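Side-chain contacts in uronate isomerase (Caulobacter crescentus, PDB 2Q01), which catalyses the interconversion of D-glucuronate with D-fructuronate and of D-galacturonate with D-tagaturonate in bacterial sugar-acid metabolism: residues A438-M443 / H447-V452; L14-P19 / S23-L28. One frame throughout, in Å; residues are numbered along the deposited sequence.

Interaction 1 (A438-M443 / H447-V452); sequences AFLARM and HRMDLV
Met-443 lays its thioether end against the guanidinium of Arg-448: CE of Met-443 lies 3.7 Å above the middle of the guanidinium. SD of Met-443 covers the same face, 3.4 Å from NH2 of Arg-448. Bends at chi2 (-53°) and chi3 (-85°) curl the methionine so that both atoms reach this face. At its root, CB of Met-443 meets CG of Met-449 at 4.0 Å, while SD of Met-449 continues on to CD1 of Leu-440 at 4.2 Å. Met-443 is thus held between a charged group at its tip and an apolar one at its base.

Arg-442 runs alongside Arg-448, pointing the same way, their guanidinium planes 29° apart. NH1 of Arg-442 and NH2 of Arg-448 come within 3.1 Å; both are donors, and Glu-394 of the second subunit forms a salt bridge with each, which probably offsets their like charges. Arg-442 also pairs through NH2 with Glu-401 of its own chain.

The backbone reversal that brings these side chains together is held at the carbonyl O of Met-443, which accepts two bonds, one from Arg-448 N at 2.7 Å and the other from Met-449 N at 3.1 Å. The former belongs to a Schellman motif with His-447, at positive phi, as C-prime residue.

The contact therefore joins the end of helix 425-445 to the turn leading into helix 451-469. Phe-409 packs on Leu-440 and Met-449, helix 393-407 covers Phe-439, and helix 19-30 lies against Leu-440 and Ala-441.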
ATOM      1  N   ALA B 438      -6.706  20.865   3.146  1.00 28.84           N
ATOM      2  CA  ALA B 438      -7.483  19.810   3.804  1.00 29.08           C
ATOM      3  C   ALA B 438      -6.649  18.952   4.754  1.00 32.82           C
ATOM      4  O   ALA B 438      -7.104  18.608   5.849  1.00 41.63           O
ATOM      5  CB  ALA B 438      -8.153  18.934   2.765  1.00 28.70           C
ATOM      6  N   PHE B 439      -5.433  18.611   4.330  1.00 37.00           N
ATOM      7  CA  PHE B 439      -4.547  17.767   5.126  1.00 29.92           C
ATOM      8  C   PHE B 439      -4.050  18.473   6.382  1.00 27.90           C
ATOM      9  O   PHE B 439      -4.093  17.905   7.473  1.00 33.04           O
ATOM     10  CB  PHE B 439      -3.363  17.265   4.287  1.00 37.19           C
ATOM     11  CG  PHE B 439      -2.343  16.507   5.086  1.00 25.24           C
ATOM     12  CD1 PHE B 439      -2.624  15.224   5.559  1.00 28.72           C
ATOM     13  CD2 PHE B 439      -1.101  17.077   5.376  1.00 30.41           C
ATOM     14  CE1 PHE B 439      -1.685  14.514   6.311  1.00 25.13           C
ATOM     15  CE2 PHE B 439      -0.154  16.376   6.123  1.00 20.05           C
ATOM     16  CZ  PHE B 439      -0.449  15.094   6.596  1.00 23.75           C
ATOM     17  N   LEU B 440      -3.568  19.703   6.210  1.00 27.38           N
ATOM     18  CA  LEU B 440      -3.168  20.567   7.318  1.00 29.08           C
ATOM     19  C   LEU B 440      -4.312  20.845   8.299  1.00 34.95           C
ATOM     20  O   LEU B 440      -4.103  20.852   9.515  1.00 39.37           O
ATOM     21  CB  LEU B 440      -2.616  21.883   6.776  1.00 26.13           C
ATOM     22  CG  LEU B 440      -1.110  22.132   6.628  1.00 35.90           C
ATOM     23  CD1 LEU B 440      -0.297  20.858   6.598  1.00 34.04           C
ATOM     24  CD2 LEU B 440      -0.838  22.978   5.390  1.00 29.89           C
ATOM     25  N   ALA B 441      -5.514  21.058   7.761  1.00 34.09           N
ATOM     26  CA  ALA B 441      -6.732  21.261   8.560  1.00 32.69           C
ATOM     27  C   ALA B 441      -7.067  20.083   9.458  1.00 33.87           C
ATOM     28  O   ALA B 441      -7.545  20.276  10.573  1.00 46.46           O
ATOM     29  CB  ALA B 441      -7.894  21.537   7.665  1.00 33.54           C
ATOM     30  N   ARG B 442      -6.817  18.866   8.972  1.00 42.33           N
ATOM     31  CA  ARG B 442      -7.034  17.665   9.775  1.00 26.64           C
ATOM     32  C   ARG B 442      -5.988  17.546  10.878  1.00 38.33           C
ATOM     33  O   ARG B 442      -6.275  17.006  11.946  1.00 43.37           O
ATOM     34  CB  ARG B 442      -7.020  16.413   8.908  1.00 30.95           C
ATOM     35  CG  ARG B 442      -8.054  15.381   9.331  1.00 52.09           C
ATOM     36  CD  ARG B 442      -7.440  14.013   9.575  1.00 54.95           C
ATOM     37  NE  ARG B 442      -6.762  13.471   8.400  1.00 59.11           N
ATOM     38  CZ  ARG B 442      -5.879  12.477   8.441  1.00 65.23           C
ATOM     39  NH1 ARG B 442      -5.560  11.913   9.603  1.00 48.59           N
ATOM     40  NH2 ARG B 442      -5.312  12.050   7.323  1.00 65.32           N
ATOM     41  N   MET B 443      -4.780  18.048  10.617  1.00 35.61           N
ATOM     42  CA  MET B 443      -3.731  18.089  11.636  1.00 33.03           C
ATOM     43  C   MET B 443      -4.108  19.067  12.736  1.00 33.46           C
ATOM     44  O   MET B 443      -3.870  18.792  13.908  1.00 35.46           O
ATOM     45  CB  MET B 443      -2.357  18.467  11.050  1.00 37.27           C
ATOM     46  CG  MET B 443      -1.830  17.552   9.942  1.00 36.85           C
ATOM     47  SD  MET B 443      -1.793  15.807  10.384  1.00 42.73           S
ATOM     48  CE  MET B 443      -0.211  15.718  11.211  1.00 62.71           C
ATOM     49  N   HIS B 447      -5.480  18.318  16.547  1.00 34.60           N
ATOM     50  CA  HIS B 447      -4.494  18.942  17.458  1.00 38.61           C
ATOM     51  C   HIS B 447      -3.101  18.311  17.358  1.00 40.70           C
ATOM     52  O   HIS B 447      -2.370  18.203  18.349  1.00 41.88           O
ATOM     53  CB  HIS B 447      -5.001  18.971  18.914  1.00 34.89           C
ATOM     54  CG  HIS B 447      -6.471  19.233  19.038  1.00 41.11           C
ATOM     55  ND1 HIS B 447      -7.038  20.459  18.762  1.00 32.65           N
ATOM     56  CD2 HIS B 447      -7.491  18.417  19.389  1.00 38.19           C
ATOM     57  CE1 HIS B 447      -8.342  20.390  18.949  1.00 50.38           C
ATOM     58  NE2 HIS B 447      -8.643  19.162  19.330  1.00 39.74           N
ATOM     59  N   ARG B 448      -2.756  17.895  16.144  1.00 36.86           N
ATOM     60  CA  ARG B 448      -1.456  17.315  15.837  1.00 43.17           C
ATOM     61  C   ARG B 448      -0.521  18.418  15.382  1.00 37.89           C
ATOM     62  O   ARG B 448       0.687  18.213  15.254  1.00 45.22           O
ATOM     63  CB  ARG B 448      -1.590  16.261  14.740  1.00 40.76           C
ATOM     64  CG  ARG B 448      -2.567  15.156  15.066  1.00 32.89           C
ATOM     65  CD  ARG B 448      -2.153  13.868  14.409  1.00 47.14           C
ATOM     66  NE  ARG B 448      -2.725  13.680  13.088  1.00 54.48           N
ATOM     67  CZ  ARG B 448      -2.284  12.787  12.211  1.00 65.36           C
ATOM     68  NH1 ARG B 448      -1.249  12.011  12.505  1.00 61.47           N
ATOM     69  NH2 ARG B 448      -2.869  12.687  11.029  1.00 83.98           N
ATOM     70  N   MET B 449      -1.104  19.582  15.117  1.00 35.21           N
ATOM     71  CA  MET B 449      -0.347  20.787  14.843  1.00 37.20           C
ATOM     72  C   MET B 449      -1.141  22.030  15.242  1.00 37.68           C
ATOM     73  O   MET B 449      -2.376  22.026  15.252  1.00 49.12           O
ATOM     74  CB  MET B 449       0.122  20.812  13.376  1.00 35.49           C
ATOM     75  CG  MET B 449      -0.535  21.780  12.425  1.00 39.96           C
ATOM     76  SD  MET B 449       0.134  21.630  10.754  1.00 33.56           S
ATOM     77  CE  MET B 449       1.684  20.779  11.046  1.00 53.12           C
ATOM     78  N   ASP B 450      -0.417  23.081  15.606  1.00 40.35           N
ATOM     79  CA  ASP B 450      -1.022  24.349  15.956  1.00 36.90           C
ATOM     80  C   ASP B 450      -1.372  25.108  14.686  1.00 41.82           C
ATOM     81  O   ASP B 450      -0.713  24.941  13.661  1.00 47.99           O
ATOM     82  CB  ASP B 450      -0.064  25.158  16.831  1.00 38.94           C
ATOM     83  CG  ASP B 450       0.095  24.568  18.233  1.00 56.65           C
ATOM     84  OD1 ASP B 450      -0.837  23.884  18.714  1.00 76.95           O
ATOM     85  OD2 ASP B 450       1.149  24.796  18.865  1.00 59.57           O
ATOM     86  N   LEU B 451      -2.406  25.941  14.753  1.00 43.24           N
ATOM     87  CA  LEU B 451      -2.836  26.718  13.596  1.00 42.75           C
ATOM     88  C   LEU B 451      -1.696  27.577  13.053  1.00 39.99           C
ATOM     89  O   LEU B 451      -1.498  27.672  11.842  1.00 45.02           O
ATOM     90  CB  LEU B 451      -4.032  27.601  13.959  1.00 48.10           C
ATOM     91  CG  LEU B 451      -5.212  27.578  12.984  1.00 34.98           C
ATOM     92  CD1 LEU B 451      -6.210  28.674  13.322  1.00 47.45           C
ATOM     93  CD2 LEU B 451      -4.725  27.714  11.548  1.00 40.72           C
ATOM     94  N   VAL B 452      -0.951  28.198  13.960  1.00 41.84           N
ATOM     95  CA  VAL B 452       0.163  29.069  13.589  1.00 44.39           C
ATOM     96  C   VAL B 452       1.143  28.346  12.651  1.00 45.14           C
ATOM     97  O   VAL B 452       1.598  28.923  11.659  1.00 55.79           O
ATOM     98  CB  VAL B 452       0.862  29.646  14.861  1.00 46.12           C
ATOM     99  CG1 VAL B 452       2.328  30.012  14.616  1.00 68.17           C
ATOM    100  CG2 VAL B 452       0.100  30.862  15.373  1.00 67.81           C
TER

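Interaction 2 (L14-P19 / S23-L28); sequences LFPSDP and SYARGL
Phe-15 and Ala-25 bring their CA atoms within 6.3 Å where the irregular segment before helix 19-30, extended only at Phe-15 and Pro-16, doubles back beside it. Pro-19 opens that helix, and its carbonyl O accepts the first-turn bond from Ser-23 N at 3.1 Å, with an N-H...O angle of 143°. A water also donates to Pro-19 O and is weakly bonded by NH2 of Arg-26, whose NH1 forms a salt bridge with Asp-12.

The Phe-15 ring rests one face on the helix backbone, with Ala-25 C and Arg-26 N beneath its rim. CG stands anti to the carbonyl carbon (chi1 -60°), which brings the ring over Ala-25. The methyl CB of Ala-25 makes an off-centre CH-pi contact, 4.1 Å from the centroid of the Phe-15 ring, and CE2 of Phe-15 reaches CA of Arg-26 at 3.9 Å. Replacing Phe-15 with a serine would probably leave the Ala-25 methyl without its aromatic cover and open a gap beside the helix backbone. CD of Pro-16 touches the CB methyl of Ala-25 more loosely, at 4.4 Å.

Asp-18, at the N-cap, uses its side chain to cap a backbone N of the first turn, and its OD2 is also bonded to Thr-21 OG1: this is a capped helix N-terminus with its preceding loop folded back along the helix it leads into.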
ATOM      1  N   LEU B  14     -13.148  19.693  -2.490  1.00 41.39           N
ATOM      2  CA  LEU B  14     -11.927  19.012  -2.009  1.00 47.10           C
ATOM      3  C   LEU B  14     -11.610  19.164  -0.506  1.00 44.11           C
ATOM      4  O   LEU B  14     -10.703  18.504   0.008  1.00 49.84           O
ATOM      5  CB  LEU B  14     -10.694  19.337  -2.889  1.00 37.34           C
ATOM      6  CG  LEU B  14     -10.843  19.250  -4.422  1.00 29.41           C
ATOM      7  CD1 LEU B  14      -9.651  19.846  -5.129  1.00 40.23           C
ATOM      8  CD2 LEU B  14     -11.080  17.839  -4.889  1.00 33.10           C
ATOM      9  N   PHE B  15     -12.355  20.020   0.192  1.00 42.34           N
ATOM     10  CA  PHE B  15     -12.241  20.143   1.649  1.00 34.29           C
ATOM     11  C   PHE B  15     -13.065  19.031   2.287  1.00 35.28           C
ATOM     12  O   PHE B  15     -14.071  18.616   1.708  1.00 29.90           O
ATOM     13  CB  PHE B  15     -12.746  21.509   2.138  1.00 39.01           C
ATOM     14  CG  PHE B  15     -11.999  22.685   1.570  1.00 39.16           C
ATOM     15  CD1 PHE B  15     -10.635  22.601   1.263  1.00 34.75           C
ATOM     16  CD2 PHE B  15     -12.661  23.890   1.358  1.00 26.15           C
ATOM     17  CE1 PHE B  15      -9.954  23.693   0.733  1.00 26.02           C
ATOM     18  CE2 PHE B  15     -11.986  24.998   0.830  1.00 35.44           C
ATOM     19  CZ  PHE B  15     -10.632  24.901   0.515  1.00 34.14           C
ATOM     20  N   PRO B  16     -12.653  18.542   3.477  1.00 36.79           N
ATOM     21  CA  PRO B  16     -13.409  17.472   4.139  1.00 35.90           C
ATOM     22  C   PRO B  16     -14.810  17.941   4.518  1.00 42.15           C
ATOM     23  O   PRO B  16     -15.042  19.143   4.649  1.00 43.32           O
ATOM     24  CB  PRO B  16     -12.596  17.200   5.410  1.00 42.34           C
ATOM     25  CG  PRO B  16     -11.248  17.760   5.141  1.00 45.95           C
ATOM     26  CD  PRO B  16     -11.486  18.950   4.280  1.00 35.45           C
ATOM     27  N   SER B  17     -15.739  17.006   4.680  1.00 47.24           N
ATOM     28  CA  SER B  17     -17.125  17.369   4.975  1.00 47.74           C
ATOM     29  C   SER B  17     -17.322  17.848   6.415  1.00 49.32           C
ATOM     30  O   SER B  17     -18.183  18.699   6.673  1.00 56.28           O
ATOM     31  CB  SER B  17     -18.068  16.213   4.668  1.00 46.60           C
ATOM     32  OG  SER B  17     -19.419  16.629   4.777  1.00 45.33           O
ATOM     33  N   ASP B  18     -16.521  17.300   7.331  1.00 45.28           N
ATOM     34  CA  ASP B  18     -16.519  17.701   8.736  1.00 43.40           C
ATOM     35  C   ASP B  18     -16.294  19.203   8.889  1.00 50.11           C
ATOM     36  O   ASP B  18     -15.215  19.699   8.549  1.00 43.06           O
ATOM     37  CB  ASP B  18     -15.441  16.948   9.508  1.00 46.38           C
ATOM     38  CG  ASP B  18     -15.366  17.378  10.959  1.00 61.43           C
ATOM     39  OD1 ASP B  18     -16.195  16.894  11.765  1.00 67.49           O
ATOM     40  OD2 ASP B  18     -14.484  18.208  11.287  1.00 43.56           O
ATOM     41  N   PRO B  19     -17.306  19.916   9.429  1.00 48.86           N
ATOM     42  CA  PRO B  19     -17.400  21.377   9.378  1.00 42.30           C
ATOM     43  C   PRO B  19     -16.289  22.109  10.121  1.00 37.07           C
ATOM     44  O   PRO B  19     -15.883  23.184   9.684  1.00 41.50           O
ATOM     45  CB  PRO B  19     -18.762  21.672  10.018  1.00 42.15           C
ATOM     46  CG  PRO B  19     -19.497  20.362  10.024  1.00 45.23           C
ATOM     47  CD  PRO B  19     -18.442  19.325  10.157  1.00 51.58           C
ATOM     48  N   SER B  23     -13.623  24.306   7.860  1.00 27.98           N
ATOM     49  CA  SER B  23     -13.456  25.731   8.103  0.50 23.96           C
ATOM     50  C   SER B  23     -12.007  26.128   8.349  1.00 30.87           C
ATOM     51  O   SER B  23     -11.614  27.248   8.024  1.00 42.87           O
ATOM     52  CB  SER B  23     -14.340  26.206   9.248  0.50 28.06           C
ATOM     53  OG  SER B  23     -14.473  27.612   9.181  0.50 43.03           O
ATOM     54  N   TYR B  24     -11.219  25.215   8.922  1.00 35.33           N
ATOM     55  CA  TYR B  24      -9.764  25.418   9.018  1.00 36.37           C
ATOM     56  C   TYR B  24      -9.168  25.379   7.603  1.00 41.94           C
ATOM     57  O   TYR B  24      -8.346  26.226   7.242  1.00 47.10           O
ATOM     58  CB  TYR B  24      -9.085  24.343   9.870  1.00 31.97           C
ATOM     59  CG  TYR B  24      -9.172  24.501  11.379  1.00 36.94           C
ATOM     60  CD1 TYR B  24      -9.612  23.443  12.173  1.00 41.30           C
ATOM     61  CD2 TYR B  24      -8.782  25.683  12.016  1.00 40.32           C
ATOM     62  CE1 TYR B  24      -9.685  23.556  13.556  1.00 38.68           C
ATOM     63  CE2 TYR B  24      -8.854  25.808  13.407  1.00 39.14           C
ATOM     64  CZ  TYR B  24      -9.308  24.735  14.168  1.00 50.99           C
ATOM     65  OH  TYR B  24      -9.389  24.822  15.540  1.00 49.63           O
ATOM     66  N   ALA B  25      -9.612  24.398   6.815  1.00 41.66           N
ATOM     67  CA  ALA B  25      -9.190  24.203   5.426  1.00 39.82           C
ATOM     68  C   ALA B  25      -9.449  25.431   4.573  1.00 37.12           C
ATOM     69  O   ALA B  25      -8.540  25.928   3.906  1.00 45.82           O
ATOM     70  CB  ALA B  25      -9.884  22.978   4.829  1.00 36.91           C
ATOM     71  N   ARG B  26     -10.683  25.927   4.638  1.00 38.45           N
ATOM     72  CA  ARG B  26     -11.117  27.144   3.947  1.00 30.18           C
ATOM     73  C   ARG B  26     -10.236  28.347   4.284  1.00 31.38           C
ATOM     74  O   ARG B  26      -9.877  29.132   3.399  1.00 41.90           O
ATOM     75  CB  ARG B  26     -12.578  27.433   4.310  1.00 31.76           C
ATOM     76  CG  ARG B  26     -13.214  28.573   3.552  1.00 44.47           C
ATOM     77  CD  ARG B  26     -14.564  28.949   4.132  1.00 52.64           C
ATOM     78  NE  ARG B  26     -15.586  27.930   3.894  1.00 45.53           N
ATOM     79  CZ  ARG B  26     -16.206  27.237   4.846  1.00 39.38           C
ATOM     80  NH1 ARG B  26     -17.129  26.342   4.515  1.00 36.16           N
ATOM     81  NH2 ARG B  26     -15.917  27.437   6.127  1.00 46.20           N
ATOM     82  N   GLY B  27      -9.883  28.472   5.560  1.00 35.34           N
ATOM     83  CA  GLY B  27      -9.037  29.559   6.041  1.00 30.05           C
ATOM     84  C   GLY B  27      -7.600  29.487   5.565  1.00 38.88           C
ATOM     85  O   GLY B  27      -6.992  30.515   5.259  1.00 53.75           O
ATOM     86  N   LEU B  28      -7.058  28.272   5.507  1.00 38.31           N
ATOM     87  CA  LEU B  28      -5.682  28.053   5.058  1.00 28.56           C
ATOM     88  C   LEU B  28      -5.561  28.255   3.555  1.00 27.75           C
ATOM     89  O   LEU B  28      -4.552  28.770   3.069  1.00 42.84           O
ATOM     90  CB  LEU B  28      -5.195  26.655   5.447  1.00 22.47           C
ATOM     91  CG  LEU B  28      -5.008  26.359   6.938  1.00 24.95           C
ATOM     92  CD1 LEU B  28      -4.801  24.892   7.158  1.00 30.49           C
ATOM     93  CD2 LEU B  28      -3.858  27.145   7.541  1.00 23.07           C
TER
HETATM   94  O   HOH W   1     -17.332  25.040   8.034  1.00 70.86           O

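From the N terminus, interaction 2 comes first: it closes a short loop between the lead-in 14-19 and the later turns of helix 19-30. More than four hundred residues later, interaction 1 closes an equally short loop, between helix 425-445 and the turn into helix 451-469. The two loops follow in series and neither nest nor cross, yet their centres lie 11 Å apart. They meet directly where Ala-441 packs on Tyr-24 and Ala-25, Ala-438 on Pro-16, and Leu-440 on Leu-28. The N-terminal helix is thereby set against the C-terminal helical pair, joining an early and a late part of the chain beside neighbouring subunits.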